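KLLA0B12012p (Kluyveromyces lactis, PDB 6Y3P) is the C-terminal ATP-grasp domain, of the tubulin-tyrosine ligase family, of Pby1, a direct partner of the mRNA decapping enzyme Dcp2, and probably binds ATP. Local coordinates at residues Ile81-His84 and Tyr85-Thr89; Phe119-Asp122 and Ala123-Glu126; Glu302-Ser305 and Glu306-Ala310. All coordinates share one frame; numbering follows the deposited sequence.

Contact 1: Ile81-His84 and Tyr85-Thr89; sequences IRKH and YLSHT
His84 meets Tyr85 edge to face in the first turn of helix 83-95, with Arg82 at the N-cap position. The imidazole presents ND1 to one face of the phenol ring, nearer the rim than the centre: ND1 of His84 lies 3.5 Å from CE2 of Tyr85. The two ring planes stand at 73°, as an edge-to-face pair requires. His84 carries CG anti to its backbone N (chi1 170°), whereas Tyr85 has CG anti to the carbonyl carbon; these opposite choices bring two rings adjacent in sequence against each other. One turn on, His88 joins the cluster. Its CD2 lies over a face of the His84 imidazole, 3.6 Å from CE1 of His84, but the planes make 50°, an oblique pairing rather than a stack. Beyond Tyr85, Arg82 runs alongside in the same direction, and NH2 of Arg82 comes to 3.8 Å from CE2 of Tyr85, near the plane of the phenol, with guanidinium and ring steeply turned against each other.

In the backbone that sets these positions, N of Leu86 bonds to O of Arg82 at 2.7 Å; the next two bonds, Ser87 N to Lys83 O and His88 N to His84 O, are weak. Further out, Tyr85 has a cation-pi partner in Lys78, and Ser87 OG bonds to Ser109 O. On the side toward strand 109-113, the Lys83 chain passes Leu86, CD of Lys83 3.9 Å from CD2 of Leu86, before NZ of Lys83 bonds to Leu344 O, Gln198 OE1 and Leu107 O.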
loop_
_atom_site.group_PDB
_atom_site.type_symbol
_atom_site.label_atom_id
_atom_site.label_comp_id
_atom_site.label_asym_id
_atom_site.label_seq_id
_atom_site.Cartn_x
_atom_site.Cartn_y
_atom_site.Cartn_z
ATOM N N ILE A 81 -4.813 -5.971 -0.369
ATOM C CA ILE A 81 -3.683 -6.081 0.580
ATOM C C ILE A 81 -2.753 -7.267 0.257
ATOM O O ILE A 81 -1.639 -7.315 0.780
ATOM C CB ILE A 81 -4.091 -6.038 2.079
ATOM C CG1 ILE A 81 -5.091 -7.168 2.457
ATOM C CG2 ILE A 81 -4.613 -4.646 2.446
ATOM C CD1 ILE A 81 -5.153 -7.530 3.965
ATOM N N ARG A 82 -3.159 -8.168 -0.649
ATOM C CA ARG A 82 -2.287 -9.269 -1.061
ATOM C C ARG A 82 -1.741 -8.950 -2.441
ATOM O O ARG A 82 -2.512 -8.868 -3.393
ATOM C CB ARG A 82 -3.015 -10.627 -1.030
ATOM C CG ARG A 82 -3.364 -11.117 0.378
ATOM C CD ARG A 82 -2.248 -11.924 1.030
ATOM N NE ARG A 82 -1.939 -13.158 0.298
ATOM C CZ ARG A 82 -2.592 -14.311 0.440
ATOM N NH1 ARG A 82 -3.614 -14.406 1.284
ATOM N NH2 ARG A 82 -2.231 -15.374 -0.266
ATOM N N LYS A 83 -0.411 -8.750 -2.543
ATOM C CA LYS A 83 0.285 -8.372 -3.784
ATOM C C LYS A 83 0.061 -9.369 -4.946
ATOM O O LYS A 83 0.058 -8.931 -6.094
ATOM C CB LYS A 83 1.792 -8.084 -3.526
ATOM C CG LYS A 83 2.615 -7.475 -4.695
ATOM C CD LYS A 83 1.891 -6.416 -5.567
ATOM C CE LYS A 83 2.497 -6.213 -6.948
ATOM N NZ LYS A 83 3.737 -5.371 -6.919
ATOM N N HIS A 84 -0.208 -10.665 -4.676
ATOM C CA HIS A 84 -0.492 -11.586 -5.779
ATOM C C HIS A 84 -1.887 -11.259 -6.336
ATOM O O HIS A 84 -2.054 -11.057 -7.545
ATOM C CB HIS A 84 -0.366 -13.064 -5.347
ATOM C CG HIS A 84 -0.879 -14.054 -6.359
ATOM N ND1 HIS A 84 -2.197 -14.495 -6.338
ATOM C CD2 HIS A 84 -0.237 -14.661 -7.388
ATOM C CE1 HIS A 84 -2.316 -15.339 -7.354
ATOM N NE2 HIS A 84 -1.165 -15.481 -8.009
ATOM N N TYR A 85 -2.853 -11.108 -5.435
ATOM C CA TYR A 85 -4.241 -10.830 -5.760
ATOM C C TYR A 85 -4.454 -9.412 -6.308
ATOM O O TYR A 85 -5.272 -9.247 -7.216
ATOM C CB TYR A 85 -5.124 -11.165 -4.551
ATOM C CG TYR A 85 -5.150 -12.661 -4.335
ATOM C CD1 TYR A 85 -6.063 -13.466 -5.012
ATOM C CD2 TYR A 85 -4.165 -13.295 -3.574
ATOM C CE1 TYR A 85 -6.041 -14.855 -4.889
ATOM C CE2 TYR A 85 -4.124 -14.687 -3.454
ATOM C CZ TYR A 85 -5.081 -15.463 -4.095
ATOM O OH TYR A 85 -5.101 -16.836 -3.947
ATOM N N LEU A 86 -3.657 -8.422 -5.834
ATOM C CA LEU A 86 -3.658 -7.028 -6.286
ATOM C C LEU A 86 -3.413 -7.019 -7.787
ATOM O O LEU A 86 -4.192 -6.407 -8.521
ATOM C CB LEU A 86 -2.561 -6.195 -5.560
ATOM C CG LEU A 86 -2.481 -4.699 -5.888
ATOM C CD1 LEU A 86 -3.707 -3.946 -5.358
ATOM C CD2 LEU A 86 -1.220 -4.078 -5.306
ATOM N N SER A 87 -2.354 -7.752 -8.230
ATOM C CA SER A 87 -1.964 -7.915 -9.625
ATOM C C SER A 87 -3.151 -8.389 -10.430
ATOM O O SER A 87 -3.508 -7.721 -11.396
ATOM C CB SER A 87 -0.786 -8.877 -9.758
ATOM O OG SER A 87 0.431 -8.185 -10.004
ATOM N N HIS A 88 -3.845 -9.442 -9.958
ATOM C CA HIS A 88 -5.025 -9.987 -10.627
ATOM C C HIS A 88 -6.151 -8.991 -10.708
ATOM O O HIS A 88 -6.762 -8.873 -11.765
ATOM C CB HIS A 88 -5.472 -11.310 -10.008
ATOM C CG HIS A 88 -4.610 -12.461 -10.424
ATOM N ND1 HIS A 88 -4.853 -13.158 -11.604
ATOM C CD2 HIS A 88 -3.501 -12.971 -9.835
ATOM C CE1 HIS A 88 -3.905 -14.080 -11.678
ATOM N NE2 HIS A 88 -3.065 -14.007 -10.638
ATOM N N THR A 89 -6.388 -8.230 -9.634
ATOM C CA THR A 89 -7.423 -7.185 -9.618
ATOM C C THR A 89 -7.132 -6.138 -10.707
ATOM O O THR A 89 -8.033 -5.803 -11.475
ATOM C CB THR A 89 -7.518 -6.492 -8.236
ATOM O OG1 THR A 89 -7.286 -7.437 -7.199
ATOM C CG2 THR A 89 -8.863 -5.821 -8.017
#

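Contact 2: Phe119-Asp122 and Ala123-Glu126; sequences FLDD and ALDE
From Phe119, at the N-cap position, the chain enters helix 120-125, where N of Ala123 reaches O of Phe119 at 3.2 Å and N of Leu124 reaches O of Leu120 at 3.1 Å. This is a short amphipathic helix with leucines on its buried side and aspartates on its exposed side. Toward its far end the bonding is shared: N of Asp125 has weak bonds to both Asp121 O and Asp122 O, and O of Asp122 also takes the N-H of Glu126.

On the buried side, CD2 of Leu120 packs on CD1 of Leu124 at 3.6 Å, the two branches meeting at an angle one turn apart. Leu124 has CG anti to its carbonyl carbon (chi1 -63°), which lays that CG back over the preceding turn, 3.3 Å from O of Leu120. Leu120 continues onto Leu163 and Phe167 of helix 160-171, while Leu124 touches Ile112 of strand 109-113 and Leu130 and Leu134 of helix 128-136. An alanine in place of Leu124 would remove both methyl branches and probably leave a gap between Leu120 and those neighbours.

The exposed side is acidic. Asp121 and Asp125 each make a long, weak ion pair with Arg131 through OD1, and OD1 of Asp122 lies 4.7 Å from OD2 of Asp125, which is likely to raise the local negative potential. The Asp125 carboxylate turns back along the helix into an unfavourable approach of two acceptors, which leaves its exact placing doubtful: as modelled, OD2 of Asp125 is 3.0 Å from O of Asp121.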
loop_
_atom_site.group_PDB
_atom_site.type_symbol
_atom_site.label_atom_id
_atom_site.label_comp_id
_atom_site.label_asym_id
_atom_site.label_seq_id
_atom_site.Cartn_x
_atom_site.Cartn_y
_atom_site.Cartn_z
ATOM N N PHE A 119 13.310 -26.668 -18.150
ATOM C CA PHE A 119 11.856 -26.604 -18.210
ATOM C C PHE A 119 11.297 -25.224 -17.912
ATOM O O PHE A 119 10.106 -25.102 -17.611
ATOM C CB PHE A 119 11.234 -27.682 -17.317
ATOM C CG PHE A 119 11.402 -29.068 -17.870
ATOM C CD1 PHE A 119 10.597 -29.521 -18.902
ATOM C CD2 PHE A 119 12.366 -29.926 -17.353
ATOM C CE1 PHE A 119 10.743 -30.815 -19.401
ATOM C CE2 PHE A 119 12.528 -31.207 -17.874
ATOM C CZ PHE A 119 11.725 -31.642 -18.904
ATOM N N LEU A 120 12.149 -24.175 -18.066
ATOM C CA LEU A 120 11.812 -22.757 -17.894
ATOM C C LEU A 120 10.707 -22.365 -18.874
ATOM O O LEU A 120 9.782 -21.654 -18.487
ATOM C CB LEU A 120 13.062 -21.861 -18.083
ATOM C CG LEU A 120 12.931 -20.334 -17.818
ATOM C CD1 LEU A 120 14.195 -19.798 -17.226
ATOM C CD2 LEU A 120 12.801 -19.553 -19.110
ATOM N N ASP A 121 10.782 -22.856 -20.121
ATOM C CA ASP A 121 9.763 -22.585 -21.133
ATOM C C ASP A 121 8.382 -23.129 -20.761
ATOM O O ASP A 121 7.392 -22.491 -21.104
ATOM C CB ASP A 121 10.191 -23.063 -22.530
ATOM C CG ASP A 121 11.231 -22.184 -23.213
ATOM O OD1 ASP A 121 11.243 -20.941 -22.952
ATOM O OD2 ASP A 121 12.008 -22.721 -24.032
ATOM N N ASP A 122 8.309 -24.259 -20.041
ATOM C CA ASP A 122 7.034 -24.836 -19.605
ATOM C C ASP A 122 6.447 -24.042 -18.450
ATOM O O ASP A 122 5.228 -23.921 -18.349
ATOM C CB ASP A 122 7.214 -26.292 -19.166
ATOM C CG ASP A 122 7.655 -27.266 -20.242
ATOM O OD1 ASP A 122 7.990 -26.808 -21.368
ATOM O OD2 ASP A 122 7.675 -28.487 -19.960
ATOM N N ALA A 123 7.317 -23.509 -17.576
ATOM C CA ALA A 123 6.915 -22.693 -16.437
ATOM C C ALA A 123 6.336 -21.351 -16.916
ATOM O O ALA A 123 5.393 -20.846 -16.302
ATOM C CB ALA A 123 8.091 -22.474 -15.511
ATOM N N LEU A 124 6.863 -20.815 -18.043
ATOM C CA LEU A 124 6.391 -19.573 -18.659
ATOM C C LEU A 124 5.013 -19.748 -19.312
ATOM O O LEU A 124 4.264 -18.778 -19.454
ATOM C CB LEU A 124 7.426 -18.981 -19.641
ATOM C CG LEU A 124 8.792 -18.529 -19.042
ATOM C CD1 LEU A 124 9.692 -17.956 -20.114
ATOM C CD2 LEU A 124 8.629 -17.501 -17.953
ATOM N N ASP A 125 4.660 -20.991 -19.660
ATOM C CA ASP A 125 3.348 -21.317 -20.218
ATOM C C ASP A 125 2.321 -21.437 -19.094
ATOM O O ASP A 125 1.257 -20.852 -19.205
ATOM C CB ASP A 125 3.427 -22.563 -21.105
ATOM C CG ASP A 125 4.432 -22.410 -22.238
ATOM O OD1 ASP A 125 4.666 -21.260 -22.678
ATOM O OD2 ASP A 125 5.020 -23.429 -22.650
ATOM N N GLU A 126 2.696 -22.062 -17.963
ATOM C CA GLU A 126 1.881 -22.213 -16.744
ATOM C C GLU A 126 1.529 -20.832 -16.071
ATOM O O GLU A 126 0.777 -20.786 -15.095
ATOM C CB GLU A 126 2.610 -23.157 -15.756
ATOM C CG GLU A 126 1.711 -23.921 -14.795
ATOM C CD GLU A 126 2.399 -24.380 -13.522
ATOM O OE1 GLU A 126 2.946 -23.522 -12.789
ATOM O OE2 GLU A 126 2.359 -25.599 -13.237
#

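Contact 3: Glu302-Ser305 and Glu306-Ala310; sequences EAVS and ELFKA
Glu302 and Glu306 bring like charges together one turn apart: OE2 of Glu302 is 3.7 Å from OE2 of Glu306, and the carboxylate planes are only 17° from parallel. Glu306 bends at chi2 (-61°) after placing CG anti to its carbonyl carbon, and that CG sits 3.1 Å from O of Glu302. The other carboxylate oxygen of the buried Glu306, OE1, is gripped by two hydroxyls, Tyr93 OH and Ser100 OG, whose bonds would probably ease the cost of holding a charge there; Glu302, by contrast, is exposed.

The main-chain bonds are regular i to i+4 ones. N of Glu306 reaches O of Glu302 at 3.0 Å with an N-H...O angle of 161°, and N of Leu307 reaches O of Ala303 at 2.9 Å; Phe308 N to Val304 O and Lys309 N to Ser305 O continue the series. All lie within helix 290-313 of this ATP-grasp domain.

Among the apolar side chains, Val304 and Phe308 run alongside each other, CG1 of Val304 4.1 Å from CD2 of Phe308. Both face an antiparallel sheet, touching Val221 of strand 215-224 and Phe331 of strand 326-335, and Leu307 packs on Phe331 as well as on Leu86 and Ile90 of helix 83-95.

Lys309 folds past the Ser305 carbonyl and hydroxyl. CG of Lys309 lies 3.3 Å from O of Ser305, and CE of Lys309 reaches 4.1 Å from OG of Ser305. That hydroxyl makes a weak hydrogen bond to Val394 O in strand 391-396.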
loop_
_atom_site.group_PDB
_atom_site.type_symbol
_atom_site.label_atom_id
_atom_site.label_comp_id
_atom_site.label_asym_id
_atom_site.label_seq_id
_atom_site.Cartn_x
_atom_site.Cartn_y
_atom_site.Cartn_z
ATOM N N GLU A 302 -5.218 9.638 -8.755
ATOM C CA GLU A 302 -5.782 8.920 -9.874
ATOM C C GLU A 302 -5.652 7.412 -9.721
ATOM O O GLU A 302 -6.625 6.694 -9.952
ATOM C CB GLU A 302 -5.172 9.431 -11.185
ATOM C CG GLU A 302 -6.041 9.191 -12.402
ATOM C CD GLU A 302 -7.525 9.506 -12.299
ATOM O OE1 GLU A 302 -7.912 10.470 -11.595
ATOM O OE2 GLU A 302 -8.304 8.785 -12.961
ATOM N N ALA A 303 -4.469 6.945 -9.284
ATOM C CA ALA A 303 -4.145 5.529 -9.104
ATOM C C ALA A 303 -4.960 4.863 -7.987
ATOM O O ALA A 303 -5.440 3.732 -8.167
ATOM C CB ALA A 303 -2.654 5.349 -8.884
ATOM N N VAL A 304 -5.147 5.590 -6.856
ATOM C CA VAL A 304 -5.943 5.166 -5.703
ATOM C C VAL A 304 -7.440 4.994 -6.124
ATOM O O VAL A 304 -8.044 3.966 -5.842
ATOM C CB VAL A 304 -5.766 6.152 -4.499
ATOM C CG1 VAL A 304 -6.838 5.927 -3.453
ATOM C CG2 VAL A 304 -4.373 6.027 -3.859
ATOM N N SER A 305 -8.005 6.009 -6.801
ATOM C CA SER A 305 -9.391 6.074 -7.305
ATOM C C SER A 305 -9.683 4.900 -8.256
ATOM O O SER A 305 -10.685 4.213 -8.104
ATOM C CB SER A 305 -9.617 7.407 -8.021
ATOM O OG SER A 305 -10.891 7.442 -8.639
ATOM N N GLU A 306 -8.775 4.676 -9.219
ATOM C CA GLU A 306 -8.823 3.610 -10.220
ATOM C C GLU A 306 -8.737 2.251 -9.556
ATOM O O GLU A 306 -9.503 1.354 -9.918
ATOM C CB GLU A 306 -7.679 3.795 -11.233
ATOM C CG GLU A 306 -7.891 4.936 -12.212
ATOM C CD GLU A 306 -9.130 4.757 -13.065
ATOM O OE1 GLU A 306 -9.154 3.781 -13.848
ATOM O OE2 GLU A 306 -10.112 5.512 -12.868
ATOM N N LEU A 307 -7.862 2.109 -8.542
ATOM C CA LEU A 307 -7.718 0.847 -7.807
ATOM C C LEU A 307 -8.977 0.472 -7.064
ATOM O O LEU A 307 -9.390 -0.687 -7.110
ATOM C CB LEU A 307 -6.484 0.838 -6.884
ATOM C CG LEU A 307 -6.199 -0.466 -6.120
ATOM C CD1 LEU A 307 -6.178 -1.682 -7.072
ATOM C CD2 LEU A 307 -4.904 -0.390 -5.408
ATOM N N PHE A 308 -9.602 1.429 -6.396
ATOM C CA PHE A 308 -10.839 1.138 -5.693
ATOM C C PHE A 308 -11.987 0.834 -6.674
ATOM O O PHE A 308 -12.794 -0.047 -6.389
ATOM C CB PHE A 308 -11.166 2.222 -4.652
ATOM C CG PHE A 308 -10.382 1.926 -3.391
ATOM C CD1 PHE A 308 -10.711 0.836 -2.585
ATOM C CD2 PHE A 308 -9.253 2.669 -3.066
ATOM C CE1 PHE A 308 -9.932 0.503 -1.482
ATOM C CE2 PHE A 308 -8.473 2.335 -1.956
ATOM C CZ PHE A 308 -8.815 1.254 -1.174
ATOM N N LYS A 309 -11.991 1.452 -7.862
ATOM C CA LYS A 309 -12.991 1.128 -8.885
ATOM C C LYS A 309 -12.753 -0.319 -9.384
ATOM O O LYS A 309 -13.710 -1.097 -9.501
ATOM C CB LYS A 309 -12.966 2.118 -10.043
ATOM C CG LYS A 309 -13.466 3.488 -9.640
ATOM C CD LYS A 309 -14.069 4.249 -10.812
ATOM C CE LYS A 309 -13.190 5.343 -11.338
ATOM N NZ LYS A 309 -13.996 6.353 -12.073
ATOM N N ALA A 310 -11.469 -0.691 -9.573
ATOM C CA ALA A 310 -11.039 -2.033 -9.989
ATOM C C ALA A 310 -11.490 -3.078 -8.987
ATOM O O ALA A 310 -12.190 -4.007 -9.368
ATOM C CB ALA A 310 -9.520 -2.083 -10.137
#

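Overall arrangement
The three contacts follow one another along the chain: contact 1 at the start of helix 83-95, contact 2 around helix 120-125 and contact 3 inside helix 290-313. Contacts 1 and 3, centres 13 Å apart, touch where their helices pack: CD1 of Leu86 lies 3.8 Å from CD2 of Leu307. Contact 2 is peripheral, its centre 22 Å from that of contact 1 and 32 Å from that of contact 3. Strand 109-113 nevertheless touches side chains of both contacts 1 and 2, linking the central helix pair to the outlying helices. Distant parts of the sequence thus meet within one tubulin-tyrosine ligase family region.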